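Local coordinates for putative nucleoprotein (Infectious salmon anemia virus, PDB 4EWC), which encapsidates the negative-strand viral RNA and protects it from nucleases, forming the ribonucleoprotein that serves as template for transcription and replication, at residues A[113-118]-A[317-322]; A[280-285]-A[293-298]; A[322-327]-A[333-338]. One frame throughout, in Å; residues are numbered along the deposited sequence.

Interaction 1: residues A[113-118]-A[317-322]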
loop_
_atom_site.group_PDB
_atom_site.type_symbol
_atom_site.label_atom_id
_atom_site.label_comp_id
_atom_site.label_asym_id
_atom_site.label_seq_id
_atom_site.Cartn_x
_atom_site.Cartn_y
_atom_site.Cartn_z
ATOM N N ALA A 113 21.842 -22.487 17.468
ATOM C CA ALA A 113 21.878 -22.674 18.919
ATOM C C ALA A 113 20.449 -22.850 19.368
ATOM O O ALA A 113 20.144 -23.653 20.249
ATOM C CB ALA A 113 22.479 -21.459 19.595
ATOM N N ASN A 114 19.582 -22.068 18.734
ATOM C CA ASN A 114 18.179 -21.999 19.083
ATOM C C ASN A 114 17.362 -23.187 18.593
ATOM O O ASN A 114 16.407 -23.586 19.263
ATOM C CB ASN A 114 17.568 -20.676 18.600
ATOM C CG ASN A 114 17.951 -19.504 19.483
ATOM O OD1 ASN A 114 17.975 -19.625 20.709
ATOM N ND2 ASN A 114 18.254 -18.364 18.867
ATOM N N ILE A 115 17.727 -23.747 17.437
ATOM C CA ILE A 115 17.020 -24.923 16.935
ATOM C C ILE A 115 17.327 -26.150 17.790
ATOM O O ILE A 115 16.451 -26.979 18.023
ATOM C CB ILE A 115 17.261 -25.213 15.431
ATOM C CG1 ILE A 115 18.754 -25.193 15.105
ATOM C CG2 ILE A 115 16.515 -24.211 14.563
ATOM C CD1 ILE A 115 19.350 -26.559 14.790
ATOM N N GLU A 116 18.556 -26.256 18.286
ATOM C CA GLU A 116 18.902 -27.383 19.147
ATOM C C GLU A 116 18.228 -27.271 20.524
ATOM O O GLU A 116 17.858 -28.281 21.130
ATOM C CB GLU A 116 20.427 -27.536 19.271
HETATM N N MSE A 117 18.051 -26.039 20.998
HETATM C CA MSE A 117 17.461 -25.806 22.310
HETATM C C MSE A 117 15.931 -25.946 22.328
HETATM O O MSE A 117 15.320 -25.932 23.398
HETATM C CB MSE A 117 17.835 -24.402 22.784
HETATM C CG MSE A 117 19.323 -24.220 23.039
HETATM SE SE MSE A 117 20.052 -25.406 24.359
HETATM C CE MSE A 117 19.153 -24.666 25.923
ATOM N N ALA A 118 15.324 -26.098 21.153
ATOM C CA ALA A 118 13.898 -26.406 21.052
ATOM C C ALA A 118 13.480 -27.596 21.938
ATOM O O ALA A 118 12.351 -27.642 22.425
ATOM C CB ALA A 118 13.500 -26.652 19.601
ATOM N N ASP A 317 11.237 -24.262 15.665
ATOM C CA ASP A 317 10.758 -25.549 16.174
ATOM C C ASP A 317 10.555 -26.549 15.051
ATOM O O ASP A 317 10.806 -27.719 15.232
ATOM C CB ASP A 317 9.419 -25.398 16.892
ATOM C CG ASP A 317 9.497 -24.513 18.109
ATOM O OD1 ASP A 317 10.528 -24.524 18.817
ATOM O OD2 ASP A 317 8.509 -23.798 18.355
ATOM N N LEU A 318 10.086 -26.073 13.904
ATOM C CA LEU A 318 9.702 -26.952 12.823
ATOM C C LEU A 318 10.946 -27.533 12.194
ATOM O O LEU A 318 10.982 -28.704 11.816
ATOM C CB LEU A 318 8.875 -26.210 11.768
ATOM C CG LEU A 318 7.596 -25.502 12.231
ATOM C CD1 LEU A 318 7.013 -24.652 11.122
ATOM C CD2 LEU A 318 6.585 -26.496 12.729
HETATM N N MSE A 319 11.967 -26.696 12.071
HETATM C CA MSE A 319 13.221 -27.109 11.469
HETATM C C MSE A 319 13.862 -28.126 12.392
HETATM O O MSE A 319 14.489 -29.087 11.946
HETATM C CB MSE A 319 14.152 -25.913 11.316
HETATM C CG MSE A 319 13.840 -24.993 10.169
HETATM SE SE MSE A 319 14.940 -23.387 10.387
HETATM C CE MSE A 319 16.600 -24.298 10.849
ATOM N N GLY A 320 13.709 -27.890 13.689
ATOM C CA GLY A 320 14.201 -28.821 14.682
ATOM C C GLY A 320 13.517 -30.175 14.529
ATOM O O GLY A 320 14.153 -31.222 14.669
HETATM N N MSE A 321 12.218 -30.138 14.230
HETATM C CA MSE A 321 11.408 -31.334 14.065
HETATM C C MSE A 321 11.766 -32.097 12.795
HETATM O O MSE A 321 11.736 -33.325 12.783
HETATM C CB MSE A 321 9.914 -30.999 14.062
HETATM C CG MSE A 321 9.302 -30.863 15.435
HETATM SE SE MSE A 321 7.412 -30.323 15.432
HETATM C CE MSE A 321 6.679 -31.956 14.615
ATOM N N LYS A 322 12.094 -31.375 11.730
ATOM C CA LYS A 322 12.435 -32.003 10.450
ATOM C C LYS A 322 13.819 -32.639 10.533
ATOM O O LYS A 322 14.047 -33.737 10.016
ATOM C CB LYS A 322 12.373 -30.966 9.314
ATOM C CG LYS A 322 12.807 -31.455 7.952
ATOM C CD LYS A 322 12.844 -30.307 6.948
ATOM C CE LYS A 322 13.066 -30.813 5.540
ATOM N NZ LYS A 322 13.022 -29.721 4.527
#

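Interaction 2: residues A[280-285]-A[293-298]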
loop_
_atom_site.group_PDB
_atom_site.type_symbol
_atom_site.label_atom_id
_atom_site.label_comp_id
_atom_site.label_asym_id
_atom_site.label_seq_id
_atom_site.Cartn_x
_atom_site.Cartn_y
_atom_site.Cartn_z
ATOM N N LYS A 280 18.129 -17.681 3.023
ATOM C CA LYS A 280 19.178 -18.658 2.831
ATOM C C LYS A 280 19.083 -19.808 3.824
ATOM O O LYS A 280 19.311 -20.951 3.465
ATOM C CB LYS A 280 20.553 -17.992 2.938
ATOM C CG LYS A 280 21.716 -18.962 2.787
ATOM C CD LYS A 280 22.949 -18.280 2.189
ATOM C CE LYS A 280 24.106 -19.257 2.045
ATOM N NZ LYS A 280 23.771 -20.437 1.182
HETATM N N MSE A 281 18.749 -19.507 5.071
HETATM C CA MSE A 281 18.694 -20.534 6.094
HETATM C C MSE A 281 17.554 -21.497 5.832
HETATM O O MSE A 281 17.709 -22.711 5.963
HETATM C CB MSE A 281 18.530 -19.917 7.478
HETATM C CG MSE A 281 18.208 -20.934 8.548
HETATM SE SE MSE A 281 17.681 -20.048 10.177
HETATM C CE MSE A 281 17.304 -18.295 9.400
HETATM N N MSE A 282 16.400 -20.951 5.473
HETATM C CA MSE A 282 15.244 -21.776 5.176
HETATM C C MSE A 282 15.555 -22.674 3.981
HETATM O O MSE A 282 15.283 -23.883 4.020
HETATM C CB MSE A 282 14.014 -20.904 4.896
HETATM C CG MSE A 282 13.669 -19.949 6.018
HETATM SE SE MSE A 282 13.224 -21.018 7.592
HETATM C CE MSE A 282 14.577 -20.384 8.746
ATOM N N ARG A 283 16.139 -22.089 2.930
ATOM C CA ARG A 283 16.488 -22.862 1.732
ATOM C C ARG A 283 17.484 -23.985 2.042
ATOM O O ARG A 283 17.362 -25.089 1.512
ATOM C CB ARG A 283 16.994 -21.967 0.595
ATOM C CG ARG A 283 15.892 -21.226 -0.163
ATOM C CD ARG A 283 16.456 -20.258 -1.201
ATOM N NE ARG A 283 15.403 -19.627 -2.000
ATOM C CZ ARG A 283 15.486 -18.398 -2.513
ATOM N NH1 ARG A 283 16.576 -17.661 -2.309
ATOM N NH2 ARG A 283 14.474 -17.902 -3.225
ATOM N N THR A 284 18.434 -23.704 2.926
ATOM C CA THR A 284 19.492 -24.639 3.296
ATOM C C THR A 284 18.938 -25.767 4.148
ATOM O O THR A 284 19.543 -26.831 4.268
ATOM C CB THR A 284 20.600 -23.902 4.092
ATOM O OG1 THR A 284 21.108 -22.825 3.303
ATOM C CG2 THR A 284 21.752 -24.816 4.459
ATOM N N ASN A 285 17.778 -25.531 4.748
ATOM C CA ASN A 285 17.135 -26.556 5.558
ATOM C C ASN A 285 15.997 -27.234 4.810
ATOM O O ASN A 285 15.307 -28.089 5.356
ATOM C CB ASN A 285 16.654 -25.975 6.887
ATOM C CG ASN A 285 17.794 -25.722 7.856
ATOM O OD1 ASN A 285 17.958 -26.445 8.842
ATOM N ND2 ASN A 285 18.600 -24.697 7.570
ATOM N N THR A 293 9.059 -15.771 6.665
ATOM C CA THR A 293 8.284 -14.946 7.587
ATOM C C THR A 293 8.011 -15.638 8.925
ATOM O O THR A 293 7.665 -14.990 9.903
ATOM C CB THR A 293 6.963 -14.427 6.957
ATOM O OG1 THR A 293 6.049 -15.509 6.751
ATOM C CG2 THR A 293 7.245 -13.720 5.618
ATOM N N LEU A 294 8.210 -16.948 8.976
ATOM C CA LEU A 294 8.058 -17.691 10.214
ATOM C C LEU A 294 9.350 -17.778 11.019
ATOM O O LEU A 294 9.404 -18.486 12.033
ATOM C CB LEU A 294 7.548 -19.103 9.934
ATOM C CG LEU A 294 6.268 -19.161 9.101
ATOM C CD1 LEU A 294 5.935 -20.611 8.776
ATOM C CD2 LEU A 294 5.119 -18.440 9.796
ATOM N N ALA A 295 10.380 -17.050 10.587
ATOM C CA ALA A 295 11.676 -17.127 11.246
ATOM C C ALA A 295 12.064 -15.856 12.008
ATOM O O ALA A 295 13.253 -15.631 12.242
ATOM C CB ALA A 295 12.752 -17.483 10.248
ATOM N N GLU A 296 11.087 -15.036 12.399
ATOM C CA GLU A 296 11.400 -13.822 13.146
ATOM C C GLU A 296 12.223 -14.137 14.402
ATOM O O GLU A 296 11.976 -15.124 15.074
ATOM C CB GLU A 296 10.138 -13.015 13.488
ATOM C CG GLU A 296 9.353 -13.501 14.693
ATOM C CD GLU A 296 7.959 -12.892 14.764
ATOM O OE1 GLU A 296 7.702 -11.988 15.617
ATOM O OE2 GLU A 296 7.121 -13.323 13.939
ATOM N N GLY A 297 13.236 -13.325 14.677
ATOM C CA GLY A 297 13.991 -13.431 15.914
ATOM C C GLY A 297 14.854 -14.664 16.057
ATOM O O GLY A 297 15.379 -14.938 17.140
ATOM N N ALA A 298 15.002 -15.409 14.965
ATOM C CA ALA A 298 15.893 -16.578 14.904
ATOM C C ALA A 298 17.308 -16.387 15.530
ATOM O O ALA A 298 17.900 -17.339 16.044
ATOM C CB ALA A 298 16.001 -17.061 13.474
#

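Interaction 3: residues A[322-327]-A[333-338]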
loop_
_atom_site.group_PDB
_atom_site.type_symbol
_atom_site.label_atom_id
_atom_site.label_comp_id
_atom_site.label_asym_id
_atom_site.label_seq_id
_atom_site.Cartn_x
_atom_site.Cartn_y
_atom_site.Cartn_z
ATOM N N LYS A 322 12.094 -31.375 11.730
ATOM C CA LYS A 322 12.435 -32.003 10.450
ATOM C C LYS A 322 13.819 -32.639 10.533
ATOM O O LYS A 322 14.047 -33.737 10.016
ATOM C CB LYS A 322 12.373 -30.966 9.314
ATOM C CG LYS A 322 12.807 -31.455 7.952
ATOM C CD LYS A 322 12.844 -30.307 6.948
ATOM C CE LYS A 322 13.066 -30.813 5.540
ATOM N NZ LYS A 322 13.022 -29.721 4.527
ATOM N N ARG A 323 14.733 -31.934 11.200
ATOM C CA ARG A 323 16.126 -32.358 11.306
ATOM C C ARG A 323 16.223 -33.646 12.097
ATOM O O ARG A 323 16.938 -34.575 11.727
ATOM C CB ARG A 323 16.940 -31.276 11.998
ATOM C CG ARG A 323 18.374 -31.655 12.276
ATOM C CD ARG A 323 19.066 -30.571 13.099
ATOM N NE ARG A 323 18.799 -29.226 12.585
ATOM C CZ ARG A 323 19.433 -28.669 11.550
ATOM N NH1 ARG A 323 20.377 -29.340 10.896
ATOM N NH2 ARG A 323 19.118 -27.437 11.160
ATOM N N ILE A 324 15.489 -33.684 13.199
ATOM C CA ILE A 324 15.390 -34.871 14.029
ATOM C C ILE A 324 14.536 -35.965 13.368
ATOM O O ILE A 324 14.563 -37.120 13.789
ATOM C CB ILE A 324 14.798 -34.511 15.398
ATOM C CG1 ILE A 324 15.201 -35.546 16.447
ATOM C CG2 ILE A 324 13.287 -34.359 15.302
ATOM C CD1 ILE A 324 15.048 -35.065 17.874
ATOM N N LYS A 325 13.778 -35.604 12.335
ATOM C CA LYS A 325 13.002 -36.594 11.590
ATOM C C LYS A 325 13.935 -37.445 10.737
ATOM O O LYS A 325 13.662 -38.616 10.490
ATOM C CB LYS A 325 11.926 -35.923 10.718
ATOM C CG LYS A 325 11.127 -36.858 9.797
ATOM C CD LYS A 325 10.262 -37.835 10.572
ATOM C CE LYS A 325 9.481 -38.739 9.626
ATOM N NZ LYS A 325 10.360 -39.419 8.636
ATOM N N ASN A 326 15.042 -36.852 10.303
ATOM C CA ASN A 326 16.039 -37.553 9.495
ATOM C C ASN A 326 17.171 -38.155 10.344
ATOM O O ASN A 326 17.261 -39.381 10.481
ATOM C CB ASN A 326 16.601 -36.614 8.430
ATOM C CG ASN A 326 15.508 -35.953 7.602
ATOM O OD1 ASN A 326 14.457 -36.552 7.343
ATOM N ND2 ASN A 326 15.750 -34.711 7.184
ATOM N N SER A 327 18.022 -37.293 10.904
ATOM C CA SER A 327 19.092 -37.716 11.815
ATOM C C SER A 327 20.021 -38.760 11.201
ATOM O O SER A 327 19.995 -39.927 11.597
ATOM C CB SER A 327 18.510 -38.255 13.130
ATOM O OG SER A 327 17.652 -37.309 13.728
ATOM N N SER A 333 13.195 -39.308 19.281
ATOM C CA SER A 333 11.833 -39.748 19.618
ATOM C C SER A 333 11.176 -38.932 20.733
ATOM O O SER A 333 10.061 -38.432 20.564
ATOM C CB SER A 333 11.795 -41.242 19.974
ATOM N N LYS A 334 11.859 -38.818 21.871
ATOM C CA LYS A 334 11.377 -38.038 23.007
ATOM C C LYS A 334 11.418 -36.543 22.712
ATOM O O LYS A 334 10.475 -35.817 23.019
ATOM C CB LYS A 334 12.215 -38.333 24.250
ATOM N N ILE A 335 12.520 -36.092 22.124
ATOM C CA ILE A 335 12.676 -34.697 21.755
ATOM C C ILE A 335 11.567 -34.272 20.796
ATOM O O ILE A 335 10.896 -33.269 21.023
ATOM C CB ILE A 335 14.065 -34.445 21.141
ATOM C CG1 ILE A 335 15.154 -34.810 22.149
ATOM C CG2 ILE A 335 14.216 -32.990 20.697
ATOM C CD1 ILE A 335 16.559 -34.621 21.620
ATOM N N PHE A 336 11.370 -35.055 19.741
ATOM C CA PHE A 336 10.284 -34.831 18.785
ATOM C C PHE A 336 8.949 -34.553 19.492
ATOM O O PHE A 336 8.225 -33.640 19.118
ATOM C CB PHE A 336 10.158 -36.036 17.856
ATOM C CG PHE A 336 9.286 -35.801 16.663
ATOM C CD1 PHE A 336 7.919 -36.002 16.737
ATOM C CD2 PHE A 336 9.833 -35.412 15.452
ATOM C CE1 PHE A 336 7.105 -35.804 15.631
ATOM C CE2 PHE A 336 9.023 -35.206 14.337
ATOM C CZ PHE A 336 7.656 -35.405 14.426
ATOM N N SER A 337 8.636 -35.331 20.522
ATOM C CA SER A 337 7.415 -35.121 21.300
ATOM C C SER A 337 7.433 -33.807 22.096
ATOM O O SER A 337 6.387 -33.211 22.359
ATOM C CB SER A 337 7.182 -36.293 22.256
ATOM O OG SER A 337 7.091 -37.509 21.547
ATOM N N ILE A 338 8.622 -33.370 22.489
ATOM C CA ILE A 338 8.750 -32.159 23.276
ATOM C C ILE A 338 8.535 -30.942 22.404
ATOM O O ILE A 338 7.890 -29.972 22.816
ATOM C CB ILE A 338 10.140 -32.047 23.881
ATOM C CG1 ILE A 338 10.397 -33.233 24.804
ATOM C CG2 ILE A 338 10.294 -30.717 24.617
ATOM C CD1 ILE A 338 11.800 -33.272 25.342
#

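Interaction 1: residues A[113-118]-A[317-322]
Ile115 and Met319 meet methyl to methyl, with CG2 of Ile115 lying 3.7 Å from CE of Met319 and the two side chains passing each other at a slant. Met319 is a selenomethionine. Its chain runs extended as far as SE and then bends at chi3 (44°), which brings CE round to the isoleucine. At the other end of the contact, Ala118 CB rests 3.7 Å from Asp317 OD1, a van der Waals touch between a methyl and a carboxylate oxygen. The CB of Asp317 starts out away from 113-118, but with chi1 at -63° the carboxylate swings back to the alanine.

Gly320 faces Ile115 and Ala118 across the contact. Having no side chain, it lets the backbones come close: its CA lies 5.3 Å from the CA of Ile115 and 4.4 Å from Ile115 O. Further out, Asn114 ND2 bonds to the carbonyls of Ala298 and Ile300, and Ala118 O accepts from Lys342 NZ. These bonds help hold 113-118 in place, while Ile115 also packs on Leu316 and Arg323. Asp317 OD2 has a long, weak ion pair with Arg346.

This is close packing of helical backbone at a glycine, where Ile115 and Ala118, following on from helix 96-114, are laid against helix 315-326, a member of the protein's helical bundle region.

Interaction 2: residues A[280-285]-A[293-298]
Met282 reaches Ala295 by folding its chain twice, at chi2 (-63°) and again at chi3 (119°), so that CE ends 3.7 Å from Ala295 CB. Met281, next to it and likewise a selenomethionine, takes another course: its chain stays extended through chi1 and chi2, then turns sharply at chi3 (17°), leaving CE at a looser 4.5 Å from Ala298 CB. The backbones stay well apart, with 8.4 Å between the CA atoms of Met282 and Ala295, and the two long side chains bridge the interval.

Each segment is stiffened from within. Ala295 to Ala298 form a type II beta turn closed by Ala298 N to Ala295 O (3.2 Å), and Gly297 takes the positive phi of its third position. On the helix, Lys280 O is gripped from opposite faces of its plane, by Thr284 OG1 at 2.6 Å and by Thr284 N, while Asn285 ND2 reaches back to Met281 O at 2.7 Å.

Around the contact, Met281 packs on Phe107 and Ala111 of helix 96-114, and a salt bridge from Glu296 to Lys266 ties down the turn. Thr293 OG1, at the start of 293-298, bonds to Asn517 of the second subunit.

Across the two segments the chemistry is wholly apolar: flexible selenomethionine chains fit against alanine methyls by van der Waals contact alone, and the polar bonds lie within each segment or run to other parts of the structure.

Interaction 3: residues A[322-327]-A[333-338]
Ile324 is the side chain that spans the gap between the two helices, and it does so with both of its branches. CG2 comes up to the edge of the Phe336 ring, lying in the ring plane and 3.6 Å from CD2. The other branch goes to Ile335: CD1 of Ile324 sits 3.5 Å from Ile335 CB and 3.6 Å from Ile335 CG2, so its methyl lies against the branch point of the second isoleucine.

The split follows from the torsions. In Ile324, CG1 stands opposite the backbone N (chi1 -157°) and the chain continues extended to CD1, while CG2 points off between N and the carbonyl carbon. Phe336 likewise holds its ring trans to its own N (chi1 -168°), and the edge of the ring is turned to Ile324. The side chains pass at an angle, and the CA atoms of Ile324 and Phe336 are 7.0 Å apart.

In the first turn of the second helix, Ser337 OG donates to Ser333 O (3.3 Å), the carbonyl that precedes the helix. Phe336 is buried further by Met321 and Ile361. On the first helix, Lys325 turns its end away from this contact, giving NZ to Asp363 O and making a cation-pi interaction with Phe368.

Helices 315-326 and 334-346 run in roughly opposite directions here and follow each other in the chain, with part of the connection between them not modelled. Apolar side chains near the bend pack them together as an alpha-helical hairpin within the helical bundle region.

In the fold
Helix 315-326 is common to interactions 1 and 3: its earlier turns take Ile115 and Ala118, which follow on from helix 96-114, its last turns pair with helix 334-346, and Lys322 belongs to both segments. Interaction 2 adjoins the same helix, since Met282 CE packs on Met319 SE and Lys322 NZ probably bonds to Asn285 O. Interactions 1 and 2 are buried; interaction 3, with its centre about 26 Å from the chain's centre, is only partly so. Their packing differs too: backbone proximity at a glycine in the first, long selenomethionine chains reaching alanines in the second, a branched side chain between isoleucine and a ring edge in the third.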